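Side-chain contacts in GntR-family protein transcriptional regulator (Mycobacterium smegmatis, PDB 3F8M), which represses transcription of the phnDCE phosphate-uptake operon when phosphate is available, as a DNA-binding winged helix-turn-helix regulator of the GntR family: residues E22-L27 and R58-D63; D34-P37 and E41-E44. One frame throughout, in Å; residues are numbered along the deposited sequence.

Contact 1: residues E22-L27 and R58-D63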
# COMPACT_ATOMS: atom_id res chain seq x y z
N GLU A 22 19.51 14.71 22.52
CA GLU A 22 20.41 15.68 21.91
C GLU A 22 20.29 15.63 20.37
O GLU A 22 20.41 16.66 19.71
CB GLU A 22 21.86 15.47 22.38
CG GLU A 22 22.16 16.02 23.79
CD GLU A 22 22.57 17.50 23.78
OE1 GLU A 22 22.24 18.22 22.81
OE2 GLU A 22 23.24 17.94 24.76
N LEU A 23 20.04 14.44 19.81
CA LEU A 23 19.89 14.32 18.36
C LEU A 23 18.58 14.98 17.92
O LEU A 23 18.52 15.63 16.87
CB LEU A 23 19.97 12.86 17.87
CG LEU A 23 21.33 12.16 18.03
CD1 LEU A 23 21.20 10.68 17.84
CD2 LEU A 23 22.39 12.74 17.10
N ASP A 24 17.54 14.81 18.73
CA ASP A 24 16.26 15.49 18.49
C ASP A 24 16.43 17.02 18.49
O ASP A 24 15.95 17.70 17.58
CB ASP A 24 15.20 15.08 19.52
CG ASP A 24 14.52 13.76 19.18
OD1 ASP A 24 14.72 13.24 18.05
OD2 ASP A 24 13.77 13.24 20.05
N ARG A 25 17.13 17.54 19.49
CA ARG A 25 17.46 18.95 19.56
C ARG A 25 18.31 19.40 18.37
O ARG A 25 18.07 20.48 17.81
CB ARG A 25 18.17 19.28 20.88
CG ARG A 25 18.44 20.78 21.10
CD ARG A 25 19.15 21.04 22.43
NE ARG A 25 18.41 20.49 23.58
CZ ARG A 25 18.59 19.27 24.09
NH1 ARG A 25 19.49 18.44 23.56
NH2 ARG A 25 17.87 18.87 25.14
N MET A 26 19.29 18.60 17.98
CA MET A 26 20.05 18.93 16.76
C MET A 26 19.09 19.04 15.59
O MET A 26 19.07 20.07 14.89
CB MET A 26 21.15 17.92 16.47
CG MET A 26 22.39 18.09 17.34
SD MET A 26 23.41 16.64 17.14
CE MET A 26 24.07 16.85 15.49
N LEU A 27 18.27 18.00 15.41
CA LEU A 27 17.31 17.93 14.30
C LEU A 27 16.40 19.14 14.22
O LEU A 27 16.10 19.60 13.11
CB LEU A 27 16.49 16.64 14.36
CG LEU A 27 17.05 15.47 13.56
CD1 LEU A 27 16.19 14.23 13.79
CD2 LEU A 27 17.17 15.79 12.06
N ARG A 58 20.28 5.10 13.31
CA ARG A 58 19.50 4.08 12.63
C ARG A 58 17.99 4.13 12.99
O ARG A 58 17.14 3.94 12.10
CB ARG A 58 20.12 2.70 12.85
CG ARG A 58 19.36 1.63 12.17
CD ARG A 58 20.23 0.73 11.32
NE ARG A 58 19.33 -0.27 10.76
CZ ARG A 58 19.47 -1.57 10.95
NH1 ARG A 58 20.52 -2.05 11.63
NH2 ARG A 58 18.57 -2.39 10.43
N GLU A 59 17.68 4.45 14.24
CA GLU A 59 16.28 4.61 14.69
C GLU A 59 15.64 5.83 14.02
O GLU A 59 14.49 5.78 13.58
CB GLU A 59 16.20 4.73 16.21
CG GLU A 59 16.62 3.44 16.97
CD GLU A 59 16.77 3.64 18.48
OE1 GLU A 59 16.28 4.67 18.99
OE2 GLU A 59 17.40 2.79 19.17
N LEU A 60 16.40 6.92 13.92
CA LEU A 60 15.93 8.10 13.19
C LEU A 60 15.67 7.79 11.73
O LEU A 60 14.72 8.35 11.14
CB LEU A 60 16.94 9.23 13.31
CG LEU A 60 17.05 9.84 14.71
CD1 LEU A 60 18.28 10.72 14.80
CD2 LEU A 60 15.80 10.64 15.08
N LEU A 61 16.50 6.93 11.15
CA LEU A 61 16.40 6.59 9.74
C LEU A 61 15.14 5.79 9.49
O LEU A 61 14.41 6.03 8.53
CB LEU A 61 17.61 5.80 9.27
CG LEU A 61 17.78 5.59 7.75
CD1 LEU A 61 19.26 5.54 7.39
CD2 LEU A 61 17.03 4.34 7.16
N ILE A 62 14.89 4.84 10.37
CA ILE A 62 13.68 4.01 10.31
C ILE A 62 12.42 4.88 10.48
O ILE A 62 11.42 4.66 9.78
CB ILE A 62 13.82 2.83 11.32
CG1 ILE A 62 14.86 1.84 10.76
CG2 ILE A 62 12.46 2.15 11.60
CD1 ILE A 62 15.38 0.83 11.79
N ASP A 63 12.50 5.87 11.36
CA ASP A 63 11.48 6.90 11.55
C ASP A 63 11.38 7.92 10.36
O ASP A 63 10.51 8.82 10.36
CB ASP A 63 11.83 7.65 12.85
CG ASP A 63 10.61 8.00 13.70
OD1 ASP A 63 9.56 7.31 13.66
OD2 ASP A 63 10.71 9.00 14.45
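L60 and L23 meet with matching first torsions: in each, CG lies opposite the carbonyl carbon and beside the backbone N (chi1 -70° in L60, -66° in L23). In L60 this carries the branched end off helix 50-62 toward helix 15-29, where its two methyls take different partners. CD1 goes to the base of L23, 4.1 Å from L23 CB, and the L23 side chain also touches A56 and L57 of helix 50-62. CD2 is met by L27, one turn further along helix 15-29. The two side chains point at each other tip to tip, L27 CD1 to L60 CD2 at 3.8 Å. D24 crosses the leucine obliquely, its OD1 4.1 Å from L60 CD2. This is a plain van der Waals contact for that oxygen, whose polar partner is R65, in the link leading to strand 66-69: the two form a salt bridge.

L60 also touches V66 of strand 66-69, and so joins the first helix to the wing. The axes of the short segments remain 12.1 Å apart at closest approach and are inclined at -53°, so side chains rather than backbones bridge the gap. No hydrogen bond spans the two segments. Cohesion between them is therefore apolar and centred on one leucine, with the D24-R65 ion pair at the margin, where it probably compensates the carboxylate's charge beside the methyls.

Contact 2: residues D34-P37 and E41-E44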
# COMPACT_ATOMS: atom_id res chain seq x y z
N ASP A 34 21.01 18.68 5.67
CA ASP A 34 22.18 18.98 6.55
C ASP A 34 22.83 17.67 7.05
O ASP A 34 22.11 16.78 7.58
CB ASP A 34 21.73 19.79 7.76
CG ASP A 34 21.57 21.26 7.47
OD1 ASP A 34 21.90 21.70 6.35
OD2 ASP A 34 21.16 21.97 8.41
N PRO A 35 24.17 17.55 6.96
CA PRO A 35 24.84 16.34 7.51
C PRO A 35 25.19 16.41 8.98
O PRO A 35 25.65 17.46 9.45
CB PRO A 35 26.15 16.27 6.71
CG PRO A 35 26.47 17.72 6.37
CD PRO A 35 25.12 18.43 6.22
N PHE A 36 24.97 15.30 9.70
CA PHE A 36 25.38 15.19 11.09
C PHE A 36 26.90 15.06 11.10
O PHE A 36 27.46 14.58 10.13
CB PHE A 36 24.75 13.93 11.72
CG PHE A 36 23.33 14.15 12.16
CD1 PHE A 36 23.05 14.57 13.45
CD2 PHE A 36 22.29 14.01 11.27
CE1 PHE A 36 21.73 14.84 13.85
CE2 PHE A 36 20.98 14.26 11.67
CZ PHE A 36 20.70 14.66 12.94
N PRO A 37 27.54 15.44 12.21
CA PRO A 37 28.97 15.11 12.43
C PRO A 37 29.12 13.61 12.36
O PRO A 37 28.12 12.93 12.52
CB PRO A 37 29.16 15.52 13.89
CG PRO A 37 28.33 16.77 14.00
CD PRO A 37 27.04 16.34 13.26
N GLU A 41 32.50 11.45 16.47
CA GLU A 41 32.54 12.78 17.08
C GLU A 41 31.37 12.96 18.01
O GLU A 41 31.52 13.43 19.16
CB GLU A 41 32.59 13.92 16.03
CG GLU A 41 32.34 15.29 16.67
CD GLU A 41 32.75 16.47 15.78
OE1 GLU A 41 32.91 16.29 14.55
OE2 GLU A 41 32.88 17.58 16.33
N ILE A 42 30.19 12.57 17.54
CA ILE A 42 29.00 12.66 18.36
C ILE A 42 29.16 11.84 19.64
O ILE A 42 28.85 12.29 20.75
CB ILE A 42 27.72 12.18 17.57
CG1 ILE A 42 27.60 12.91 16.22
CG2 ILE A 42 26.47 12.40 18.42
CD1 ILE A 42 26.33 12.50 15.42
N ALA A 43 29.63 10.60 19.49
CA ALA A 43 29.77 9.73 20.65
C ALA A 43 30.65 10.39 21.71
O ALA A 43 30.28 10.43 22.90
CB ALA A 43 30.32 8.36 20.21
N GLU A 44 31.78 10.93 21.28
CA GLU A 44 32.71 11.60 22.19
C GLU A 44 32.09 12.87 22.81
O GLU A 44 32.27 13.12 24.01
CB GLU A 44 34.05 11.88 21.49
CG GLU A 44 34.64 10.59 20.87
CD GLU A 44 36.17 10.60 20.70
OE1 GLU A 44 36.78 11.68 20.53
OE2 GLU A 44 36.77 9.49 20.74
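P37 presents its ring to I42 and E41, two consecutive residues of helix 39-45 that reach the same proline carbon by different routes. I42 comes with its longer branch: CG1 lies 3.8 Å from P37 CB, and CD1 runs on past the proline backbone to 3.4 Å from P37 O. This placement follows from a chi1 of -52°, with CG1 opposite the carbonyl carbon and CG2 opposite the backbone N, and from a fully extended chi2 of -179°. The same CD1 then approaches F36, 4.3 Å from F36 CB, and stands oblique to the phenyl ring.

E41 uses an extended chain, its carboxylate coming up beside the ring with OE1 3.9 Å from P37 CB. This is a van der Waals contact of a carboxylate oxygen with a ring carbon, and no hydrogen bond joins the two segments. I42 and F36 are buried, whereas E41 is exposed, so the proline lies at the edge of the packing between core and solvent.

The phenyl ring of F36 packs against helix 15-29, while its backbone is hydrogen-bonded to T73 of strand 72-75. I42 also touches V53 of helix 50-62. The loop thus threads between wing and helices before entering helix 39-45, the first helix of the predicted helix-turn-helix motif, an arrangement in keeping with the winged helix-turn-helix domain of GntR regulators.

From the N terminus the chain first runs through helix 15-29, which supplies one side of contact 1, and then enters the loop holding 34-37. Contact 2 closes a short loop there, with three residues between 34-37 and 41-44. The chain then turns into helix 50-62, whose last part returns to helix 15-29 and closes the larger loop of contact 1, with contact 2 lying wholly within it. The centres are 11 Å apart, and the two contacts touch through packing: L27 CG lies 3.8 Å from F36 CZ, and L23 and M26 also meet that ring. Together they tie all three helices of the DNA-binding domain into one core.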